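Local coordinates for type III CBASS phage resistance system CD-NTase-associated protein Cap8 (Pseudomonas aeruginosa, PDB 6P8P) that probably acts as a HORMA-domain regulator of the cGAS-like enzyme (CD-NTase) in a type III CBASS anti-phage defence system, at residues P13-L18 and A86-L91; L18-A23 and S49-Q54; G34-E39 and G98-S103. The protein carries 2 engineered substitutions. All blocks are in the same frame, centred on the assembly; numbering follows the deposited sequence.

Contacts 1 and 2 are neighbours that share L18 and helix 17-29. Their centres lie 9 Å apart. R15 of contact 1 packs on T20 of contact 2, with R15 CB 3.5 Å from T20 OG1. Both contacts touch the second subunit, and contact 2 ends at the calcium ion held between the two subunits. Contact 3 lies across the chain's centre from contact 2, about 18 Å away between centres. Even so, the W21 ring of contact 2 comes near the engineered M102 of contact 3 in one of the two conformers of M102. Contacts 1 and 3 do not touch; their nearest atoms are about 10 Å apart.

Contact 1. Residues P13-L18 and A86-L91; sequences PHRDAL and ANEEVL
R15 and E88 join the two segments through a bidentate salt bridge. The guanidinium of R15 comes end-on. NH1 of R15 donates to OE2 of E88 at 2.9 Å, and NH2 of R15 donates to OE1 of E88, also at 2.9 Å. Both bonds are nearly straight. Both oxygens lie close to the guanidinium plane, but the two flat groups are not coplanar: their planes are 41° apart. NH1 therefore reaches OE2 on its syn side, tilted out of the carboxylate plane, while NH2 meets OE1 from above that plane. The side chains approach from opposite directions. R15 is stretched from CG to NE (chi2 176°, chi3 178°), which carries its charged end across to the carboxylate.

Further hydrogen bonds fix the pair. R15 NH1 also donates to R10 O, and E88 OE2 also accepts from R10 N. Each partner is thus held to the backbone of the same residue, at the end of strand 4-10. This should limit rotation of both groups.

Each segment also has a local side-chain-to-backbone bond. D16 is the N-cap residue of helix 17-29, and its OD1 accepts a weak bond from L18 N and another from Q19 N. In the other segment, N87 OD1 accepts from E89 N at 3.3 Å, which makes an Asx turn. N87 also makes backbone bonds with T8 of strand 4-10, an outermost strand of the sheet within this chain.

The R15 chain lies against T20 and A23 of the helix, and E88 touches F9.

The arrangement is a surface salt bridge of the HORMA domain, tying the turn between strand 4-10 and helix 17-29 to the long loop after helix 77-82.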
loop_
_atom_site.group_PDB
_atom_site.type_symbol
_atom_site.label_atom_id
_atom_site.label_comp_id
_atom_site.label_asym_id
_atom_site.label_seq_id
_atom_site.Cartn_x
_atom_site.Cartn_y
_atom_site.Cartn_z
ATOM N N PRO A 13 -10.842 14.457 3.856
ATOM C CA PRO A 13 -11.986 13.543 3.886
ATOM C C PRO A 13 -13.015 13.701 2.787
ATOM O O PRO A 13 -14.110 13.176 2.926
ATOM C CB PRO A 13 -12.643 13.891 5.240
ATOM C CG PRO A 13 -12.459 15.397 5.310
ATOM C CD PRO A 13 -11.072 15.633 4.726
ATOM N N HIS A 14 -12.689 14.414 1.717
ATOM C CA HIS A 14 -13.610 14.547 0.607
ATOM C C HIS A 14 -13.627 13.302 -0.266
ATOM O O HIS A 14 -14.699 12.893 -0.738
ATOM C CB HIS A 14 -13.226 15.763 -0.228
ATOM C CG HIS A 14 -14.137 16.021 -1.380
ATOM N ND1 HIS A 14 -15.419 16.501 -1.222
ATOM C CD2 HIS A 14 -13.934 15.911 -2.714
ATOM C CE1 HIS A 14 -15.968 16.664 -2.416
ATOM N NE2 HIS A 14 -15.084 16.321 -3.336
ATOM N N ARG A 15 -12.449 12.735 -0.513
ATOM C CA ARG A 15 -12.264 11.435 -1.144
ATOM C C ARG A 15 -11.390 10.604 -0.227
ATOM O O ARG A 15 -10.480 11.149 0.388
ATOM C CB ARG A 15 -11.548 11.557 -2.487
ATOM C CG ARG A 15 -12.302 12.136 -3.611
ATOM C CD ARG A 15 -11.342 12.234 -4.787
ATOM N NE ARG A 15 -11.918 12.750 -6.010
ATOM C CZ ARG A 15 -11.706 13.984 -6.466
ATOM N NH1 ARG A 15 -11.000 14.856 -5.760
ATOM N NH2 ARG A 15 -12.236 14.359 -7.616
ATOM N N ASP A 16 -11.622 9.294 -0.156
ATOM C CA ASP A 16 -10.641 8.465 0.537
ATOM C C ASP A 16 -9.384 8.319 -0.336
ATOM O O ASP A 16 -9.323 8.776 -1.489
ATOM C CB ASP A 16 -11.254 7.135 0.968
ATOM C CG ASP A 16 -11.440 6.124 -0.150
ATOM O OD1 ASP A 16 -10.663 6.027 -1.105
ATOM O OD2 ASP A 16 -12.415 5.337 -0.020
ATOM N N ALA A 17 -8.324 7.781 0.270
ATOM C CA ALA A 17 -7.022 7.767 -0.405
ATOM C C ALA A 17 -7.055 6.988 -1.712
ATOM O O ALA A 17 -6.360 7.348 -2.687
ATOM C CB ALA A 17 -5.954 7.203 0.535
ATOM N N LEU A 18 -7.851 5.926 -1.772
ATOM C CA LEU A 18 -7.929 5.174 -3.020
ATOM C C LEU A 18 -8.768 5.917 -4.064
ATOM O O LEU A 18 -8.444 5.913 -5.259
ATOM C CB LEU A 18 -8.493 3.778 -2.744
ATOM C CG LEU A 18 -8.684 2.883 -3.964
ATOM C CD1 LEU A 18 -8.324 1.407 -3.620
ATOM C CD2 LEU A 18 -10.116 2.931 -4.438
ATOM N N ALA A 86 -8.490 23.732 -5.082
ATOM C CA ALA A 86 -8.472 22.588 -5.979
ATOM C C ALA A 86 -8.356 23.003 -7.443
ATOM O O ALA A 86 -8.840 24.053 -7.873
ATOM C CB ALA A 86 -9.737 21.753 -5.797
ATOM N N ASN A 87 -7.707 22.152 -8.217
ATOM C CA ASN A 87 -7.634 22.324 -9.666
ATOM C C ASN A 87 -7.568 20.916 -10.249
ATOM O O ASN A 87 -6.493 20.314 -10.277
ATOM C CB ASN A 87 -6.437 23.155 -10.105
ATOM C CG ASN A 87 -6.329 23.267 -11.613
ATOM O OD1 ASN A 87 -7.222 22.834 -12.343
ATOM N ND2 ASN A 87 -5.224 23.825 -12.090
ATOM N N GLU A 88 -8.711 20.411 -10.699
ATOM C CA GLU A 88 -8.829 19.074 -11.256
ATOM C C GLU A 88 -9.162 19.110 -12.739
ATOM O O GLU A 88 -9.699 18.138 -13.270
ATOM C CB GLU A 88 -9.877 18.303 -10.445
ATOM C CG GLU A 88 -9.498 18.261 -8.945
ATOM C CD GLU A 88 -10.480 17.496 -8.061
ATOM O OE1 GLU A 88 -11.526 17.027 -8.570
ATOM O OE2 GLU A 88 -10.202 17.391 -6.843
ATOM N N GLU A 89 -8.820 20.205 -13.423
ATOM C CA GLU A 89 -9.133 20.336 -14.835
ATOM C C GLU A 89 -8.466 19.225 -15.635
ATOM O O GLU A 89 -7.359 18.777 -15.322
ATOM C CB GLU A 89 -8.654 21.698 -15.370
ATOM C CG GLU A 89 -9.505 22.873 -14.966
ATOM C CD GLU A 89 -8.871 24.215 -15.327
ATOM O OE1 GLU A 89 -9.048 25.177 -14.546
ATOM O OE2 GLU A 89 -8.191 24.298 -16.383
ATOM N N VAL A 90 -9.125 18.823 -16.717
ATOM C CA VAL A 90 -8.510 17.906 -17.666
ATOM C C VAL A 90 -7.242 18.518 -18.242
ATOM O O VAL A 90 -7.145 19.728 -18.459
ATOM C CB VAL A 90 -9.505 17.543 -18.780
ATOM C CG1 VAL A 90 -8.864 16.655 -19.822
ATOM C CG2 VAL A 90 -10.737 16.870 -18.187
ATOM N N LEU A 91 -6.264 17.669 -18.499
ATOM C CA LEU A 91 -4.989 18.104 -19.041
ATOM C C LEU A 91 -5.090 18.215 -20.557
ATOM O O LEU A 91 -5.678 17.347 -21.213
ATOM C CB LEU A 91 -3.886 17.103 -18.654
ATOM C CG LEU A 91 -3.524 17.128 -17.170
ATOM C CD1 LEU A 91 -2.684 15.897 -16.825
ATOM C CD2 LEU A 91 -2.773 18.369 -16.764
#

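Contact 2. Residues L18-A23 and S49-Q54; sequences LQTWDA and SLIADQ. With CA (calcium ion), chain E.
I51 projects from helix 44-52 toward helix 17-29 and meets T20 and W21 with its two methyl groups. The T20 and I51 side chains cross at a slant. CG2 of I51 lies against the T20 side chain, 4.1 Å from both CB and CG2. CD1 of I51 touches T20 CG2 as well, and lies 3.9 Å from W21 N and 4.0 Å from W21 CB. It approaches the indole obliquely.

T20 turns its methyl to the contact because CG2 is anti to the backbone N. Its hydroxyl is held elsewhere, by D16 O and S11 OG. W21 NE1 likewise bonds outside the contact, to L40 O.

This is apolar helix-to-helix packing within the HORMA domain, without a hydrogen bond across it. Helix 44-52 stops just beyond I51 in a Schellman motif. Q54, with positive phi, is its C-prime residue; Q54 N bonds to I51 O and A55 N to L50 O.

At this end D53 binds the calcium ion through both carboxylate oxygens, OD1 and OD2 each 2.4 Å from the metal. Four waters also bind it, one of them donating to S49 O. D53 of the second subunit is a further ligand, and the S49 hydroxyls of the two subunits hydrogen-bond to each other.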
loop_
_atom_site.group_PDB
_atom_site.type_symbol
_atom_site.label_atom_id
_atom_site.label_comp_id
_atom_site.label_asym_id
_atom_site.label_seq_id
_atom_site.Cartn_x
_atom_site.Cartn_y
_atom_site.Cartn_z
ATOM N N LEU A 18 -7.851 5.926 -1.772
ATOM C CA LEU A 18 -7.929 5.174 -3.020
ATOM C C LEU A 18 -8.768 5.917 -4.064
ATOM O O LEU A 18 -8.444 5.913 -5.259
ATOM C CB LEU A 18 -8.493 3.778 -2.744
ATOM C CG LEU A 18 -8.684 2.883 -3.964
ATOM C CD1 LEU A 18 -8.324 1.407 -3.620
ATOM C CD2 LEU A 18 -10.116 2.931 -4.438
ATOM N N GLN A 19 -9.861 6.562 -3.637
ATOM C CA GLN A 19 -10.628 7.370 -4.577
ATOM C C GLN A 19 -9.779 8.494 -5.146
ATOM O O GLN A 19 -9.945 8.867 -6.308
ATOM C CB GLN A 19 -11.871 7.949 -3.896
ATOM C CG GLN A 19 -12.879 6.914 -3.479
ATOM C CD GLN A 19 -13.983 7.485 -2.631
ATOM O OE1 GLN A 19 -13.740 8.346 -1.776
ATOM N NE2 GLN A 19 -15.218 6.996 -2.842
ATOM N N THR A 20 -8.883 9.046 -4.332
ATOM C CA THR A 20 -7.973 10.089 -4.787
ATOM C C THR A 20 -7.031 9.542 -5.850
ATOM O O THR A 20 -6.886 10.115 -6.927
ATOM C CB THR A 20 -7.164 10.621 -3.604
ATOM O OG1 THR A 20 -8.037 11.085 -2.545
ATOM C CG2 THR A 20 -6.237 11.774 -4.063
ATOM N N TRP A 21 -6.421 8.383 -5.591
ATOM C CA TRP A 21 -5.543 7.804 -6.618
ATOM C C TRP A 21 -6.297 7.498 -7.902
ATOM O O TRP A 21 -5.801 7.780 -8.998
ATOM C CB TRP A 21 -4.898 6.532 -6.099
ATOM C CG TRP A 21 -3.942 5.889 -7.034
ATOM C CD1 TRP A 21 -4.056 4.643 -7.562
ATOM C CD2 TRP A 21 -2.740 6.454 -7.566
ATOM N NE1 TRP A 21 -2.957 4.370 -8.366
ATOM C CE2 TRP A 21 -2.152 5.484 -8.399
ATOM C CE3 TRP A 21 -2.086 7.684 -7.395
ATOM C CZ2 TRP A 21 -0.939 5.685 -9.033
ATOM C CZ3 TRP A 21 -0.882 7.903 -8.063
ATOM C CH2 TRP A 21 -0.325 6.904 -8.876
ATOM N N ASP A 22 -7.499 6.933 -7.787
ATOM C CA ASP A 22 -8.287 6.642 -8.976
ATOM C C ASP A 22 -8.553 7.915 -9.783
ATOM O O ASP A 22 -8.492 7.900 -11.014
ATOM C CB ASP A 22 -9.601 5.973 -8.574
ATOM C CG ASP A 22 -9.456 4.496 -8.274
ATOM O OD1 ASP A 22 -8.375 3.926 -8.494
ATOM O OD2 ASP A 22 -10.458 3.890 -7.808
ATOM N N ALA A 23 -8.791 9.041 -9.102
ATOM C CA ALA A 23 -9.035 10.291 -9.831
ATOM C C ALA A 23 -7.773 10.742 -10.549
ATOM O O ALA A 23 -7.842 11.260 -11.675
ATOM C CB ALA A 23 -9.536 11.390 -8.887
ATOM N N SER A 49 -1.503 4.356 0.056
ATOM C CA SER A 49 -0.855 4.448 1.359
ATOM C C SER A 49 -0.172 5.792 1.547
ATOM O O SER A 49 -0.283 6.415 2.609
ATOM C CB SER A 49 0.170 3.311 1.506
ATOM O OG SER A 49 0.900 3.379 2.736
ATOM N N LEU A 50 0.531 6.246 0.517
ATOM C CA LEU A 50 1.247 7.513 0.590
ATOM C C LEU A 50 0.283 8.690 0.668
ATOM O O LEU A 50 0.544 9.668 1.368
ATOM C CB LEU A 50 2.162 7.658 -0.634
ATOM C CG LEU A 50 3.301 6.656 -0.729
ATOM C CD1 LEU A 50 3.943 6.725 -2.119
ATOM C CD2 LEU A 50 4.311 6.884 0.366
ATOM N N ILE A 51 -0.812 8.634 -0.086
ATOM C CA ILE A 51 -1.830 9.674 0.005
ATOM C C ILE A 51 -2.431 9.715 1.400
ATOM O O ILE A 51 -2.647 10.793 1.965
ATOM C CB ILE A 51 -2.904 9.453 -1.075
ATOM C CG1 ILE A 51 -2.293 9.700 -2.443
ATOM C CG2 ILE A 51 -4.106 10.333 -0.819
ATOM C CD1 ILE A 51 -3.139 9.163 -3.593
ATOM N N ALA A 52 -2.710 8.549 1.978
ATOM C CA ALA A 52 -3.266 8.519 3.324
ATOM C C ALA A 52 -2.310 9.144 4.333
ATOM O O ALA A 52 -2.749 9.662 5.365
ATOM C CB ALA A 52 -3.608 7.068 3.721
ATOM N N ASP A 53 -1.011 9.076 4.076
ATOM C CA ASP A 53 -0.003 9.720 4.911
ATOM C C ASP A 53 0.244 11.174 4.525
ATOM O O ASP A 53 1.139 11.803 5.100
ATOM C CB ASP A 53 1.296 8.910 4.856
ATOM C CG ASP A 53 1.187 7.579 5.665
ATOM O OD1 ASP A 53 0.479 7.569 6.692
ATOM O OD2 ASP A 53 1.800 6.556 5.271
ATOM N N GLN A 54 -0.550 11.708 3.588
ATOM C CA GLN A 54 -0.484 13.112 3.128
ATOM C C GLN A 54 0.851 13.449 2.489
ATOM O O GLN A 54 1.267 14.623 2.438
ATOM C CB GLN A 54 -0.792 14.108 4.255
ATOM C CG GLN A 54 -2.145 13.881 4.900
ATOM C CD GLN A 54 -2.634 15.048 5.729
ATOM O OE1 GLN A 54 -1.964 16.070 5.862
ATOM N NE2 GLN A 54 -3.814 14.904 6.266
HETATM CA CA CA E . 0.826 5.188 7.002
HETATM O O HOH W 1 -0.824 4.959 5.271
HETATM O O HOH W 2 2.865 6.101 8.062
HETATM O O HOH W 3 1.838 3.190 6.060
HETATM O O HOH W 4 -0.704 6.249 8.688
#

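Contact 3. Residues G34-E39 and G98-S103. Engineered in segment 98-103: M102 (natural residue Val).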
loop_
_atom_site.group_PDB
_atom_site.type_symbol
_atom_site.label_atom_id
_atom_site.label_comp_id
_atom_site.label_asym_id
_atom_site.label_seq_id
_atom_site.Cartn_x
_atom_site.Cartn_y
_atom_site.Cartn_z
ATOM N N GLY A 34 -4.402 0.768 -21.489
ATOM C CA GLY A 34 -3.080 0.355 -21.933
ATOM C C GLY A 34 -2.173 -0.042 -20.797
ATOM O O GLY A 34 -2.618 -0.115 -19.648
ATOM N N THR A 35 -0.903 -0.294 -21.103
ATOM C CA THR A 35 0.024 -0.702 -20.055
ATOM C C THR A 35 0.267 0.406 -19.036
ATOM O O THR A 35 0.475 0.115 -17.861
ATOM C CB THR A 35 1.358 -1.158 -20.644
ATOM O OG1 THR A 35 1.956 -0.097 -21.389
ATOM C CG2 THR A 35 1.163 -2.322 -21.547
ATOM N N ALA A 36 0.281 1.672 -19.459
ATOM C CA ALA A 36 0.463 2.751 -18.483
ATOM C C ALA A 36 -0.640 2.730 -17.422
ATOM O O ALA A 36 -0.372 2.780 -16.211
ATOM C CB ALA A 36 0.511 4.106 -19.196
ATOM N N ARG A 37 -1.900 2.660 -17.857
ATOM C CA ARG A 37 -2.987 2.659 -16.892
ATOM C C ARG A 37 -2.921 1.420 -16.021
ATOM O O ARG A 37 -3.168 1.490 -14.807
ATOM C CB ARG A 37 -4.351 2.717 -17.563
ATOM C CG ARG A 37 -5.485 2.877 -16.579
ATOM C CD ARG A 37 -6.805 3.242 -17.240
ATOM N NE ARG A 37 -7.459 2.076 -17.795
ATOM C CZ ARG A 37 -8.588 2.105 -18.500
ATOM N NH1 ARG A 37 -9.184 3.266 -18.758
ATOM N NH2 ARG A 37 -9.115 0.972 -18.950
ATOM N N SER A 38 -2.577 0.276 -16.626
ATOM C CA SER A 38 -2.443 -0.954 -15.844
ATOM C C SER A 38 -1.367 -0.820 -14.784
ATOM O O SER A 38 -1.540 -1.300 -13.654
ATOM C CB SER A 38 -2.129 -2.138 -16.766
ATOM O OG SER A 38 -3.271 -2.462 -17.551
ATOM N N GLU A 39 -0.233 -0.201 -15.129
ATOM C CA GLU A 39 0.826 -0.053 -14.140
ATOM C C GLU A 39 0.411 0.895 -13.018
ATOM O O GLU A 39 0.676 0.619 -11.844
ATOM C CB GLU A 39 2.117 0.440 -14.771
ATOM C CG GLU A 39 2.928 -0.657 -15.450
ATOM C CD GLU A 39 4.301 -0.196 -15.935
ATOM O OE1 GLU A 39 4.945 0.658 -15.291
ATOM O OE2 GLU A 39 4.751 -0.704 -16.980
ATOM N N GLY A 98 4.732 8.415 -24.614
ATOM C CA GLY A 98 6.096 8.009 -24.905
ATOM C C GLY A 98 6.786 7.415 -23.703
ATOM O O GLY A 98 6.216 6.607 -22.968
ATOM N N ASP A 99 8.033 7.838 -23.493
ATOM C CA ASP A 99 8.902 7.332 -22.425
ATOM C C ASP A 99 8.521 8.048 -21.130
ATOM O O ASP A 99 9.109 9.053 -20.728
ATOM C CB ASP A 99 10.364 7.548 -22.779
ATOM C CG ASP A 99 11.299 7.061 -21.703
ATOM O OD1 ASP A 99 10.886 6.231 -20.885
ATOM O OD2 ASP A 99 12.452 7.517 -21.676
ATOM N N TRP A 100 7.505 7.518 -20.471
ATOM C CA TRP A 100 6.898 8.199 -19.339
ATOM C C TRP A 100 7.480 7.703 -18.026
ATOM O O TRP A 100 8.081 6.628 -17.942
ATOM C CB TRP A 100 5.377 8.002 -19.349
ATOM C CG TRP A 100 4.919 6.592 -19.135
ATOM C CD1 TRP A 100 4.701 5.636 -20.096
ATOM C CD2 TRP A 100 4.599 5.975 -17.876
ATOM N NE1 TRP A 100 4.268 4.472 -19.514
ATOM C CE2 TRP A 100 4.216 4.647 -18.148
ATOM C CE3 TRP A 100 4.622 6.411 -16.545
ATOM C CZ2 TRP A 100 3.832 3.769 -17.147
ATOM C CZ3 TRP A 100 4.254 5.527 -15.553
ATOM C CH2 TRP A 100 3.867 4.227 -15.854
ATOM N N GLY A 101 7.299 8.519 -16.990
ATOM C CA GLY A 101 7.669 8.118 -15.648
ATOM C C GLY A 101 6.805 8.847 -14.655
ATOM O O GLY A 101 6.109 9.813 -14.980
ATOM N N MET A 102 6.835 8.365 -13.417
ATOM C CA MET A 102 6.112 8.995 -12.327
ATOM C C MET A 102 6.944 8.916 -11.061
ATOM O O MET A 102 7.527 7.871 -10.756
ATOM C CB MET A 102 4.750 8.338 -12.080
ATOM C CG MET A 102 3.708 8.666 -13.088
ATOM S SD MET A 102 2.120 8.072 -12.559
ATOM C CE MET A 102 1.861 9.033 -11.055
ATOM N N SER A 103 6.988 10.023 -10.323
ATOM C CA SER A 103 7.762 10.113 -9.090
ATOM C C SER A 103 6.814 10.437 -7.952
ATOM O O SER A 103 6.224 11.518 -7.921
ATOM C CB SER A 103 8.868 11.164 -9.182
ATOM O OG SER A 103 9.512 11.237 -7.922
HETATM O O HOH W 5 3.914 1.376 -19.998
#
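The first turn of helix 35-42 faces W100, the residue just before strand 101-106, and the closest CA atoms, of A36 and W100, are 8.5 Å apart. The W100 side chain fills this gap. It provides all of the second segment's contact. Its CG sits between the backbone N and the carbonyl carbon (chi1 66°), and the indole reaches out to the helix.

The A36 methyl lies over one face of the indole. CB of A36 is 3.4 Å above the ring plane of W100 but displaced toward the rim, 3.8 Å from W100 NE1 and 3.9 Å from W100 CE2. A36 CA adds a backbone contact with W100 CZ2. The small side chain lets the ring come close to the helix.

E39, one turn on, meets the six-membered ring. Its OE1 comes obliquely to CZ2 and CH2 of W100, 3.8 Å from each. The carboxylate plane is turned 48° from the ring plane, so the two groups are not stacked. This is van der Waals contact. The polar partner of E39 OE1 is S122 OG.

The indole N-H uses a water that lies in the ring plane at its edge. NE1 of W100 donates to this water at 3.2 Å, and the same water hydrogen-bonds to T35 OG1 at 2.8 Å. The water thus ties the edge of the ring to the start of the helix.

R124, just before strand 125-129, makes a cation-pi contact with W100, bonds to W100 O and pairs with D99. L40 of helix 35-42 extends the packing on W100. The engineered M102, two residues after W100, lies in strand 101-106, which runs between strands 61-64 and 125-129. The contact therefore packs helix 35-42 of the HORMA domain against the residue leading into an inner strand.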